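Local coordinates for uncharacterized protein (Novosphingobium aromaticivorans, PDB 3M7A) that is of unknown function, belongs to the DUF192 (COG1430) family and is probably exported, perhaps as a lipoprotein, at residues A13-P16 with Q21-P24; H34-E39 with L120-G125; M63-N68 with A73-R78; P83-F88 with G125-L130. All blocks are in the same frame, centred on the assembly; numbering follows the deposited sequence.

All four contacts involve the eight-stranded mixed sheet. Interaction 1 closes the hairpin of strands 13-14 and 21-29 at the surface, and strand 32-41 comes next in the sheet and carries interaction 2. Interaction 3 joins the mixed sheet to the small sheet of strands 72-75 and 110-112; it is nested inside the long loop that interaction 2 closes, their centres about 13 Å apart. Interaction 4 alternates with interaction 2 along the chain, shares G125 with it and lies about 8 Å away, centre to centre. Interactions 1 and 4 are about 21 Å apart between centres, on opposite sides of the chain's centre; the same mixed sheet reaches from the N-terminal hairpin to strand 84-89, whose D85 meets helix 126-130.

Interaction 1: residues A13-P16 with Q21-P24; sequences AVHP and QIVP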
loop_
_atom_site.group_PDB
_atom_site.type_symbol
_atom_site.label_atom_id
_atom_site.label_comp_id
_atom_site.label_asym_id
_atom_site.label_seq_id
_atom_site.Cartn_x
_atom_site.Cartn_y
_atom_site.Cartn_z
ATOM N N ALA A 13 10.408 10.591 -6.541
ATOM C CA ALA A 13 11.388 10.036 -7.464
ATOM C C ALA A 13 10.659 9.195 -8.490
ATOM O O ALA A 13 9.437 9.226 -8.563
ATOM C CB ALA A 13 12.415 9.215 -6.691
ATOM N N VAL A 14 11.413 8.478 -9.316
ATOM C CA VAL A 14 10.846 7.616 -10.352
ATOM C C VAL A 14 11.444 6.213 -10.211
ATOM O O VAL A 14 12.653 6.046 -10.096
ATOM C CB VAL A 14 11.096 8.165 -11.777
ATOM C CG1 VAL A 14 10.455 7.283 -12.820
ATOM C CG2 VAL A 14 10.614 9.619 -11.898
ATOM N N HIS A 15 10.585 5.202 -10.242
ATOM C CA HIS A 15 11.026 3.825 -10.062
ATOM C C HIS A 15 11.702 3.294 -11.327
ATOM O O HIS A 15 11.175 3.458 -12.428
ATOM C CB HIS A 15 9.821 2.957 -9.721
ATOM C CG HIS A 15 10.187 1.640 -9.135
ATOM N ND1 HIS A 15 10.564 0.556 -9.893
ATOM C CD2 HIS A 15 10.269 1.252 -7.843
ATOM C CE1 HIS A 15 10.836 -0.459 -9.085
ATOM N NE2 HIS A 15 10.676 -0.056 -7.835
ATOM N N PRO A 16 12.855 2.633 -11.174
ATOM C CA PRO A 16 13.617 2.252 -12.370
ATOM C C PRO A 16 13.041 1.091 -13.164
ATOM O O PRO A 16 13.426 0.899 -14.336
ATOM C CB PRO A 16 15.013 1.917 -11.805
ATOM C CG PRO A 16 14.735 1.469 -10.401
ATOM C CD PRO A 16 13.638 2.401 -9.940
ATOM N N GLN A 21 5.939 7.075 -10.519
ATOM C CA GLN A 21 6.381 8.024 -9.526
ATOM C C GLN A 21 6.482 7.304 -8.185
ATOM O O GLN A 21 5.629 6.478 -7.854
ATOM C CB GLN A 21 5.375 9.173 -9.415
ATOM C CG GLN A 21 5.904 10.321 -8.612
ATOM C CD GLN A 21 4.924 11.467 -8.381
ATOM O OE1 GLN A 21 5.312 12.493 -7.810
ATOM N NE2 GLN A 21 3.660 11.306 -8.788
ATOM N N ILE A 22 7.485 7.635 -7.384
ATOM C CA ILE A 22 7.605 7.176 -6.006
ATOM C C ILE A 22 7.349 8.363 -5.098
ATOM O O ILE A 22 7.983 9.414 -5.239
ATOM C CB ILE A 22 9.024 6.611 -5.719
ATOM C CG1 ILE A 22 9.332 5.403 -6.610
ATOM C CG2 ILE A 22 9.212 6.282 -4.241
ATOM C CD1 ILE A 22 10.806 5.026 -6.632
ATOM N N VAL A 23 6.406 8.194 -4.173
ATOM C CA VAL A 23 6.014 9.243 -3.261
ATOM C C VAL A 23 6.042 8.723 -1.839
ATOM O O VAL A 23 5.778 7.548 -1.578
ATOM C CB VAL A 23 4.603 9.798 -3.621
ATOM C CG1 VAL A 23 4.580 10.381 -5.062
ATOM C CG2 VAL A 23 3.521 8.718 -3.422
ATOM N N PRO A 24 6.313 9.602 -0.876
ATOM C CA PRO A 24 6.258 9.171 0.527
ATOM C C PRO A 24 4.812 9.006 1.003
ATOM O O PRO A 24 3.966 9.866 0.747
ATOM C CB PRO A 24 6.943 10.313 1.269
ATOM C CG PRO A 24 6.729 11.493 0.389
ATOM C CD PRO A 24 6.815 10.971 -1.007
#
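The backbone oxygen of A13 receives the N-H of I22 at 2.8 Å from O to N, an almost straight bond (174°) in which the donor stands above the carbonyl plane. The same A13 O also lies 3.4 Å from CA of Q21, a CA-H...O contact that adds a weaker hold. In return A13 N gives its hydrogen to I22 O at 3.0 Å, this time in the carbonyl plane and on a lone pair. A13 and I22 thus form a hydrogen-bonded pair of an antiparallel hairpin, followed by the non-hydrogen-bonded pair of V14 and Q21.

A13 and I22 share one face of the sheet, with their CB atoms 4.4 Å apart; the small alanine lets the branched isoleucine lie close to the neighbouring strand. With CG1 of I22 anti to its carbonyl carbon (chi1 -61°), CD1 reaches H15, whose backbone N it meets at 3.6 Å and whose CB it meets at 3.8 Å. H15 ND1 is hydrogen-bonded to the backbone N of V17, within the turn. Strand 21-29 pairs on with strand 32-41 through backbone hydrogen bonds of Q21 with L40 and V23 with S38; strand 13-14 pairs with the other side of strand 21-29.

Interaction 2: residues H34-E39 with L120-G125; sequences HVFRSE and LEINGG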
loop_
_atom_site.group_PDB
_atom_site.type_symbol
_atom_site.label_atom_id
_atom_site.label_comp_id
_atom_site.label_asym_id
_atom_site.label_seq_id
_atom_site.Cartn_x
_atom_site.Cartn_y
_atom_site.Cartn_z
ATOM N N HIS A 34 4.688 5.469 10.554
ATOM C CA HIS A 34 5.441 4.612 9.631
ATOM C C HIS A 34 5.488 5.281 8.277
ATOM O O HIS A 34 4.521 5.951 7.893
ATOM C CB HIS A 34 4.763 3.245 9.499
ATOM C CG HIS A 34 4.458 2.628 10.812
ATOM N ND1 HIS A 34 5.399 1.961 11.560
ATOM C CD2 HIS A 34 3.320 2.625 11.539
ATOM C CE1 HIS A 34 4.848 1.561 12.691
ATOM N NE2 HIS A 34 3.581 1.940 12.703
ATOM N N VAL A 35 6.581 5.074 7.551
ATOM C CA VAL A 35 6.818 5.758 6.288
ATOM C C VAL A 35 7.227 4.749 5.215
ATOM O O VAL A 35 8.112 3.934 5.449
ATOM C CB VAL A 35 7.970 6.818 6.419
ATOM C CG1 VAL A 35 8.141 7.566 5.100
ATOM C CG2 VAL A 35 7.683 7.773 7.552
ATOM N N PHE A 36 6.571 4.803 4.060
ATOM C CA PHE A 36 6.847 3.926 2.926
ATOM C C PHE A 36 7.095 4.766 1.685
ATOM O O PHE A 36 6.231 5.542 1.309
ATOM C CB PHE A 36 5.696 2.951 2.704
ATOM C CG PHE A 36 5.375 2.147 3.918
ATOM C CD1 PHE A 36 6.095 1.007 4.218
ATOM C CD2 PHE A 36 4.385 2.543 4.810
ATOM C CE1 PHE A 36 5.824 0.255 5.354
ATOM C CE2 PHE A 36 4.111 1.818 5.961
ATOM C CZ PHE A 36 4.817 0.664 6.227
ATOM N N ARG A 37 8.218 4.551 1.011
ATOM C CA ARG A 37 8.443 5.133 -0.304
ATOM C C ARG A 37 7.679 4.265 -1.310
ATOM O O ARG A 37 8.060 3.118 -1.542
ATOM C CB ARG A 37 9.934 5.139 -0.654
ATOM C CG ARG A 37 10.849 5.896 0.256
ATOM C CD ARG A 37 10.662 7.333 0.168
ATOM N NE ARG A 37 10.899 7.879 -1.173
ATOM C CZ ARG A 37 10.787 9.167 -1.484
ATOM N NH1 ARG A 37 10.410 10.058 -0.549
ATOM N NH2 ARG A 37 10.997 9.565 -2.748
ATOM N N SER A 38 6.610 4.816 -1.865
ATOM C CA SER A 38 5.624 4.018 -2.572
ATOM C C SER A 38 5.478 4.401 -4.034
ATOM O O SER A 38 5.256 5.547 -4.361
ATOM C CB SER A 38 4.278 4.176 -1.858
ATOM O OG SER A 38 4.371 3.772 -0.514
ATOM N N GLU A 39 5.565 3.410 -4.905
ATOM C CA GLU A 39 5.179 3.601 -6.302
ATOM C C GLU A 39 3.700 3.970 -6.364
ATOM O O GLU A 39 2.888 3.320 -5.685
ATOM C CB GLU A 39 5.392 2.307 -7.065
ATOM C CG GLU A 39 6.861 2.027 -7.387
ATOM C CD GLU A 39 7.016 0.611 -7.892
ATOM O OE1 GLU A 39 6.854 0.420 -9.115
ATOM O OE2 GLU A 39 7.204 -0.333 -7.070
ATOM N N LEU A 120 -2.669 0.599 0.078
ATOM C CA LEU A 120 -1.235 0.572 0.292
ATOM C C LEU A 120 -0.832 -0.889 0.437
ATOM O O LEU A 120 -1.347 -1.610 1.310
ATOM C CB LEU A 120 -0.863 1.365 1.540
ATOM C CG LEU A 120 0.609 1.287 1.908
ATOM C CD1 LEU A 120 1.514 1.982 0.860
ATOM C CD2 LEU A 120 0.847 1.929 3.282
ATOM N N GLU A 121 0.071 -1.333 -0.429
ATOM C CA GLU A 121 0.661 -2.671 -0.319
ATOM C C GLU A 121 2.088 -2.595 0.219
ATOM O O GLU A 121 2.886 -1.805 -0.261
ATOM C CB GLU A 121 0.687 -3.383 -1.685
ATOM C CG GLU A 121 -0.699 -3.719 -2.198
ATOM C CD GLU A 121 -0.749 -4.398 -3.541
ATOM O OE1 GLU A 121 0.264 -4.501 -4.232
ATOM O OE2 GLU A 121 -1.867 -4.812 -3.910
ATOM N N ILE A 122 2.350 -3.407 1.234
ATOM C CA ILE A 122 3.656 -3.526 1.864
ATOM C C ILE A 122 3.951 -5.019 2.050
ATOM O O ILE A 122 3.112 -5.877 1.814
ATOM C CB ILE A 122 3.698 -2.777 3.212
ATOM C CG1 ILE A 122 2.754 -3.389 4.257
ATOM C CG2 ILE A 122 3.416 -1.284 2.977
ATOM C CD1 ILE A 122 2.835 -2.687 5.623
ATOM N N ASN A 123 5.159 -5.336 2.474
ATOM C CA ASN A 123 5.545 -6.725 2.623
ATOM C C ASN A 123 4.624 -7.506 3.558
ATOM O O ASN A 123 4.156 -7.002 4.588
ATOM C CB ASN A 123 6.976 -6.808 3.164
ATOM C CG ASN A 123 8.023 -6.668 2.111
ATOM O OD1 ASN A 123 7.915 -7.258 1.047
ATOM N ND2 ASN A 123 9.083 -5.932 2.432
ATOM N N GLY A 124 4.414 -8.758 3.208
ATOM C CA GLY A 124 3.567 -9.620 3.978
ATOM C C GLY A 124 4.000 -9.689 5.417
ATOM O O GLY A 124 5.185 -9.894 5.707
ATOM N N GLY A 125 3.030 -9.568 6.317
ATOM C CA GLY A 125 3.263 -9.639 7.754
ATOM C C GLY A 125 3.736 -8.358 8.401
ATOM O O GLY A 125 3.817 -8.262 9.625
#
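The methyl CG2 of I122 sits over one face of the F36 ring, 3.8 Å from its centroid and 16° off the ring normal, a CH-pi contact displaced somewhat toward the CD1-CE1 side. The other branch of the isoleucine reaches the far end of the same ring, CD1 lying 3.9 Å from F36 CZ. A beta-branched residue suits the place, because its two arms can touch one aromatic surface at separate points. On I122, CG2 is anti to the carbonyl carbon while CG1 takes the crowded position between the backbone N and the carbonyl carbon (chi1 65°), which brings both CG2 and, through CG1, the CD1 methyl to the ring.

L120 meets the ring obliquely, with CD2 3.9 Å from F36 CD2, and its side chain crosses that of F36 at about a right angle. Its other methyl, CD1, comes 3.6 Å from S38 OG. Serine is small enough to accept this methyl, and its OG gives a weak hydrogen bond of 3.1 Å to F36 O in its own strand, which helps to satisfy a buried hydroxyl. Replacing F36 by alanine would take away the ring and is likely to open a gap beneath I122 CG2 and leave L120 CD2 without its aromatic neighbour.

Farther out, L126 and L130 of helix 126-130 also touch F36, while I64 lies against both S38 and L120. Strands 32-41 and 118-123, their segment axes 120° apart in direction, do not pair directly; strand 61-66 stands between them in the sheet, and strand 84-89 pairs with strand 118-123 beyond.

Interaction 3: residues M63-N68 with A73-R78; sequences MIFLRN and ATFWMR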
loop_
_atom_site.group_PDB
_atom_site.type_symbol
_atom_site.label_atom_id
_atom_site.label_comp_id
_atom_site.label_asym_id
_atom_site.label_seq_id
_atom_site.Cartn_x
_atom_site.Cartn_y
_atom_site.Cartn_z
HETATM N N MSE A 63 3.557 0.068 -2.551
HETATM C CA MSE A 63 2.863 0.598 -3.721
HETATM C C MSE A 63 1.548 1.188 -3.216
HETATM O O MSE A 63 0.823 0.528 -2.465
HETATM C CB MSE A 63 2.597 -0.453 -4.788
HETATM C CG MSE A 63 1.905 0.095 -6.040
HETATM SE SE MSE A 63 1.795 -1.111 -7.511
HETATM C CE MSE A 63 3.597 -0.862 -8.211
ATOM N N ILE A 64 1.261 2.417 -3.629
ATOM C CA ILE A 64 0.034 3.116 -3.276
ATOM C C ILE A 64 -0.833 3.218 -4.543
ATOM O O ILE A 64 -0.361 3.639 -5.602
ATOM C CB ILE A 64 0.337 4.506 -2.615
ATOM C CG1 ILE A 64 -0.947 5.210 -2.136
ATOM C CG2 ILE A 64 1.115 5.427 -3.527
ATOM C CD1 ILE A 64 -1.510 4.669 -0.864
ATOM N N PHE A 65 -2.087 2.817 -4.408
ATOM C CA PHE A 65 -3.074 2.770 -5.460
ATOM C C PHE A 65 -4.082 3.870 -5.146
ATOM O O PHE A 65 -4.740 3.811 -4.115
ATOM C CB PHE A 65 -3.786 1.419 -5.468
ATOM C CG PHE A 65 -2.893 0.197 -5.694
ATOM C CD1 PHE A 65 -1.982 -0.205 -4.747
ATOM C CD2 PHE A 65 -3.047 -0.585 -6.830
ATOM C CE1 PHE A 65 -1.211 -1.328 -4.964
ATOM C CE2 PHE A 65 -2.277 -1.713 -7.039
ATOM C CZ PHE A 65 -1.362 -2.093 -6.102
ATOM N N LEU A 66 -4.174 4.904 -5.984
ATOM C CA LEU A 66 -5.014 6.078 -5.713
ATOM C C LEU A 66 -6.202 6.019 -6.645
ATOM O O LEU A 66 -6.046 5.909 -7.868
ATOM C CB LEU A 66 -4.258 7.387 -5.891
ATOM C CG LEU A 66 -3.141 7.643 -4.901
ATOM C CD1 LEU A 66 -2.543 9.047 -5.176
ATOM C CD2 LEU A 66 -3.600 7.462 -3.428
ATOM N N ARG A 67 -7.387 6.070 -6.058
ATOM C CA ARG A 67 -8.595 5.733 -6.783
ATOM C C ARG A 67 -9.576 6.860 -6.862
ATOM O O ARG A 67 -9.938 7.461 -5.878
ATOM C CB ARG A 67 -9.281 4.550 -6.131
ATOM C CG ARG A 67 -8.374 3.345 -6.099
ATOM C CD ARG A 67 -8.922 2.235 -5.266
ATOM N NE ARG A 67 -10.218 1.722 -5.694
ATOM C CZ ARG A 67 -10.398 0.892 -6.709
ATOM N NH1 ARG A 67 -9.385 0.479 -7.459
ATOM N NH2 ARG A 67 -11.604 0.443 -6.993
ATOM N N ASN A 68 -10.020 7.120 -8.079
ATOM C CA ASN A 68 -11.046 8.120 -8.332
ATOM C C ASN A 68 -11.792 7.716 -9.604
ATOM O O ASN A 68 -11.190 7.701 -10.675
ATOM C CB ASN A 68 -10.480 9.533 -8.474
ATOM C CG ASN A 68 -11.570 10.590 -8.507
ATOM O OD1 ASN A 68 -12.764 10.268 -8.597
ATOM N ND2 ASN A 68 -11.181 11.854 -8.451
ATOM N N ALA A 73 -12.735 -1.669 -3.851
ATOM C CA ALA A 73 -11.682 -2.428 -4.531
ATOM C C ALA A 73 -11.698 -3.891 -4.117
ATOM O O ALA A 73 -12.015 -4.233 -2.962
ATOM C CB ALA A 73 -10.329 -1.852 -4.193
ATOM N N THR A 74 -11.335 -4.759 -5.052
ATOM C CA THR A 74 -11.101 -6.177 -4.743
ATOM C C THR A 74 -9.789 -6.565 -5.422
ATOM O O THR A 74 -9.604 -6.278 -6.595
ATOM C CB THR A 74 -12.258 -7.085 -5.231
ATOM O OG1 THR A 74 -13.455 -6.684 -4.564
ATOM C CG2 THR A 74 -12.001 -8.553 -4.905
ATOM N N PHE A 75 -8.880 -7.175 -4.656
ATOM C CA PHE A 75 -7.536 -7.501 -5.126
ATOM C C PHE A 75 -7.368 -9.015 -5.260
ATOM O O PHE A 75 -8.189 -9.801 -4.776
ATOM C CB PHE A 75 -6.498 -6.900 -4.168
ATOM C CG PHE A 75 -6.219 -5.453 -4.431
ATOM C CD1 PHE A 75 -7.160 -4.494 -4.193
ATOM C CD2 PHE A 75 -5.024 -5.060 -4.970
ATOM C CE1 PHE A 75 -6.912 -3.174 -4.469
ATOM C CE2 PHE A 75 -4.773 -3.758 -5.232
ATOM C CZ PHE A 75 -5.717 -2.802 -4.999
ATOM N N TRP A 76 -6.302 -9.431 -5.925
ATOM C CA TRP A 76 -5.871 -10.821 -5.931
ATOM C C TRP A 76 -4.362 -10.889 -6.142
ATOM O O TRP A 76 -3.729 -9.872 -6.313
ATOM C CB TRP A 76 -6.606 -11.656 -6.989
ATOM C CG TRP A 76 -6.325 -11.334 -8.429
ATOM C CD1 TRP A 76 -5.695 -10.242 -8.930
ATOM C CD2 TRP A 76 -6.711 -12.134 -9.553
ATOM N NE1 TRP A 76 -5.672 -10.304 -10.307
ATOM C CE2 TRP A 76 -6.279 -11.465 -10.706
ATOM C CE3 TRP A 76 -7.354 -13.365 -9.688
ATOM C CZ2 TRP A 76 -6.518 -11.962 -11.994
ATOM C CZ3 TRP A 76 -7.570 -13.866 -10.956
ATOM C CH2 TRP A 76 -7.142 -13.170 -12.089
HETATM N N MSE A 77 -3.813 -12.107 -6.117
HETATM C CA MSE A 77 -2.385 -12.316 -6.136
HETATM C C MSE A 77 -1.909 -13.082 -7.372
HETATM O O MSE A 77 -0.793 -13.575 -7.406
HETATM C CB MSE A 77 -1.942 -13.002 -4.841
HETATM C CG MSE A 77 -2.177 -12.155 -3.595
HETATM SE SE MSE A 77 -1.013 -10.605 -3.465
HETATM C CE MSE A 77 0.521 -11.554 -2.778
ATOM N N ARG A 78 -2.722 -13.107 -8.431
ATOM C CA ARG A 78 -2.255 -13.666 -9.694
ATOM C C ARG A 78 -0.927 -12.983 -10.084
ATOM O O ARG A 78 -0.804 -11.753 -10.000
ATOM C CB ARG A 78 -3.308 -13.513 -10.798
ATOM C CG ARG A 78 -2.819 -14.046 -12.166
ATOM C CD ARG A 78 -3.848 -14.191 -13.263
ATOM N NE ARG A 78 -4.653 -15.403 -13.113
ATOM C CZ ARG A 78 -5.565 -15.808 -13.996
ATOM N NH1 ARG A 78 -5.807 -15.099 -15.094
ATOM N NH2 ARG A 78 -6.245 -16.924 -13.774
#
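A T-shaped aromatic pair joins the main mixed sheet to the small two-stranded antiparallel sheet of this DUF192-family protein: F65 comes from strand 61-66 of the larger sheet and F75 from strand 72-75 of the smaller. The edge of F75 is directed at the face of F65, with the ring planes at 84° and the centroids 5.1 Å apart. CE2 and CZ of F75 do the touching. CE2 lies 3.7 Å from F65 CE2, and CZ comes 3.9 Å from F65 CD2, off centre toward the rim of the F65 ring. Phenylalanine suits both positions, since one ring offers its electron-rich face and the other its C-H edge, and the two meet through carbon and hydrogen alone.

Both rings also reach strand 118-123, each touching E121, and F75 further meets I86 and V119.

Just past the end of strand 61-66, R67 lies against A73, whose methyl sits over one face of the R67 guanidinium. The chain of R67 bends at chi3 (60°), which swings the flat group round to meet that methyl. Alanine is compact enough for the guanidinium to settle against it. Its N-H groups are bonded elsewhere: NH1 of R67 to Q47 OE1, NH2 to D71 O, and NE weakly to T116 O. These bonds probably help to fix the rotation of the guanidinium; CB of A73 lies over its centre, 3.7 Å from R67 CZ.

Interaction 4: residues P83-F88 with G125-L130; sequences PLDIIF and GLAARL
D85 of strand 84-89 binds the backbone at the start of helix 126-130, where G125 holds the N-cap position, so a carboxylate from the sheet serves the first turn of a helix. The strand and helix segments run at 75° to each other, and D85, A127 and G125 bury most of the contact.

With CG of D85 anti to its carbonyl carbon (chi1 -72°), the carboxylate extends toward the helix and divides its oxygens. OD1 takes the N-H of G125 at 2.8 Å, from above the carboxylate plane, and also accepts from N101 N. OD2 receives A127 N at 2.8 Å, nearly along the C-O axis, with an angle of 156° at the hydrogen. The N-H groups of a helix's first turn have no acceptors within the helix, and this negative group would probably be stabilised by the positive end of the helix dipole.

An asparagine in place of D85 has no charge to set against the helix start and, with an amide NH2 for one oxygen, would probably leave G125 N or A127 N facing a donor. G125 has a positive phi, which glycine adopts readily, while the short A127 lets its CB approach D85 OD2 to 3.3 Å. One water completes the link: it donates to D85 OD2 at 2.7 Å and accepts from A128 N at 2.9 Å.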
loop_
_atom_site.group_PDB
_atom_site.type_symbol
_atom_site.label_atom_id
_atom_site.label_comp_id
_atom_site.label_asym_id
_atom_site.label_seq_id
_atom_site.Cartn_x
_atom_site.Cartn_y
_atom_site.Cartn_z
ATOM N N PRO A 83 4.744 -12.300 -0.800
ATOM C CA PRO A 83 3.562 -12.108 0.025
ATOM C C PRO A 83 3.404 -10.620 0.369
ATOM O O PRO A 83 4.406 -9.897 0.487
ATOM C CB PRO A 83 3.834 -12.972 1.264
ATOM C CG PRO A 83 5.281 -13.049 1.353
ATOM C CD PRO A 83 5.800 -13.026 -0.070
ATOM N N LEU A 84 2.169 -10.186 0.516
ATOM C CA LEU A 84 1.873 -8.768 0.747
ATOM C C LEU A 84 0.801 -8.616 1.802
ATOM O O LEU A 84 -0.074 -9.468 1.956
ATOM C CB LEU A 84 1.353 -8.118 -0.539
ATOM C CG LEU A 84 2.340 -8.038 -1.687
ATOM C CD1 LEU A 84 1.620 -7.571 -2.985
ATOM C CD2 LEU A 84 3.525 -7.146 -1.357
ATOM N N ASP A 85 0.851 -7.488 2.514
ATOM C CA ASP A 85 -0.268 -6.991 3.282
ATOM C C ASP A 85 -0.925 -5.878 2.452
ATOM O O ASP A 85 -0.255 -4.973 1.942
ATOM C CB ASP A 85 0.177 -6.414 4.626
ATOM C CG ASP A 85 0.623 -7.464 5.626
ATOM O OD1 ASP A 85 0.536 -8.679 5.343
ATOM O OD2 ASP A 85 1.050 -7.052 6.736
ATOM N N ILE A 86 -2.243 -5.987 2.304
ATOM C CA ILE A 86 -3.018 -5.066 1.479
ATOM C C ILE A 86 -3.900 -4.224 2.408
ATOM O O ILE A 86 -4.831 -4.724 3.027
ATOM C CB ILE A 86 -3.838 -5.796 0.405
ATOM C CG1 ILE A 86 -2.942 -6.772 -0.396
ATOM C CG2 ILE A 86 -4.492 -4.801 -0.559
ATOM C CD1 ILE A 86 -3.649 -7.472 -1.577
ATOM N N ILE A 87 -3.563 -2.936 2.495
ATOM C CA ILE A 87 -4.176 -2.025 3.443
ATOM C C ILE A 87 -5.145 -1.127 2.693
ATOM O O ILE A 87 -4.748 -0.337 1.841
ATOM C CB ILE A 87 -3.061 -1.181 4.120
ATOM C CG1 ILE A 87 -2.020 -2.068 4.829
ATOM C CG2 ILE A 87 -3.674 -0.127 5.047
ATOM C CD1 ILE A 87 -0.716 -1.367 5.195
ATOM N N PHE A 88 -6.433 -1.282 2.973
ATOM C CA PHE A 88 -7.481 -0.568 2.240
ATOM C C PHE A 88 -7.864 0.701 3.020
ATOM O O PHE A 88 -8.141 0.636 4.232
ATOM C CB PHE A 88 -8.714 -1.444 2.104
ATOM C CG PHE A 88 -8.494 -2.712 1.333
ATOM C CD1 PHE A 88 -8.586 -2.741 -0.049
ATOM C CD2 PHE A 88 -8.222 -3.901 1.976
ATOM C CE1 PHE A 88 -8.437 -3.916 -0.751
ATOM C CE2 PHE A 88 -8.037 -5.089 1.259
ATOM C CZ PHE A 88 -8.161 -5.092 -0.096
ATOM N N GLY A 125 3.030 -9.568 6.317
ATOM C CA GLY A 125 3.263 -9.639 7.754
ATOM C C GLY A 125 3.736 -8.358 8.401
ATOM O O GLY A 125 3.817 -8.262 9.625
ATOM N N LEU A 126 4.077 -7.359 7.592
ATOM C CA LEU A 126 4.675 -6.157 8.112
ATOM C C LEU A 126 3.689 -5.309 8.903
ATOM O O LEU A 126 4.073 -4.642 9.858
ATOM C CB LEU A 126 5.401 -5.353 6.986
ATOM C CG LEU A 126 6.241 -4.148 7.403
ATOM C CD1 LEU A 126 7.352 -4.543 8.392
ATOM C CD2 LEU A 126 6.853 -3.502 6.162
ATOM N N ALA A 127 2.422 -5.290 8.489
ATOM C CA ALA A 127 1.449 -4.452 9.209
ATOM C C ALA A 127 1.391 -4.863 10.674
ATOM O O ALA A 127 1.410 -4.003 11.557
ATOM C CB ALA A 127 0.071 -4.490 8.574
ATOM N N ALA A 128 1.316 -6.165 10.938
ATOM C CA ALA A 128 1.236 -6.622 12.320
ATOM C C ALA A 128 2.542 -6.405 13.069
ATOM O O ALA A 128 2.544 -6.081 14.262
ATOM C CB ALA A 128 0.784 -8.109 12.401
ATOM N N ARG A 129 3.665 -6.598 12.399
ATOM C CA ARG A 129 4.949 -6.342 13.055
ATOM C C ARG A 129 5.038 -4.883 13.516
ATOM O O ARG A 129 5.550 -4.588 14.597
ATOM C CB ARG A 129 6.111 -6.665 12.131
ATOM C CG ARG A 129 7.468 -6.205 12.697
ATOM C CD ARG A 129 8.600 -6.510 11.742
ATOM N NE ARG A 129 9.869 -5.967 12.220
ATOM C CZ ARG A 129 10.717 -6.580 13.026
ATOM N NH1 ARG A 129 10.484 -7.801 13.455
ATOM N NH2 ARG A 129 11.830 -5.950 13.405
ATOM N N LEU A 130 4.521 -3.982 12.690
ATOM C CA LEU A 130 4.564 -2.535 12.940
ATOM C C LEU A 130 3.477 -2.017 13.851
ATOM O O LEU A 130 3.633 -0.940 14.450
ATOM C CB LEU A 130 4.528 -1.770 11.612
ATOM C CG LEU A 130 5.747 -1.953 10.703
ATOM C CD1 LEU A 130 5.540 -1.186 9.394
ATOM C CD2 LEU A 130 7.049 -1.559 11.379
HETATM O O HOH W 1 0.240 -8.133 9.040
#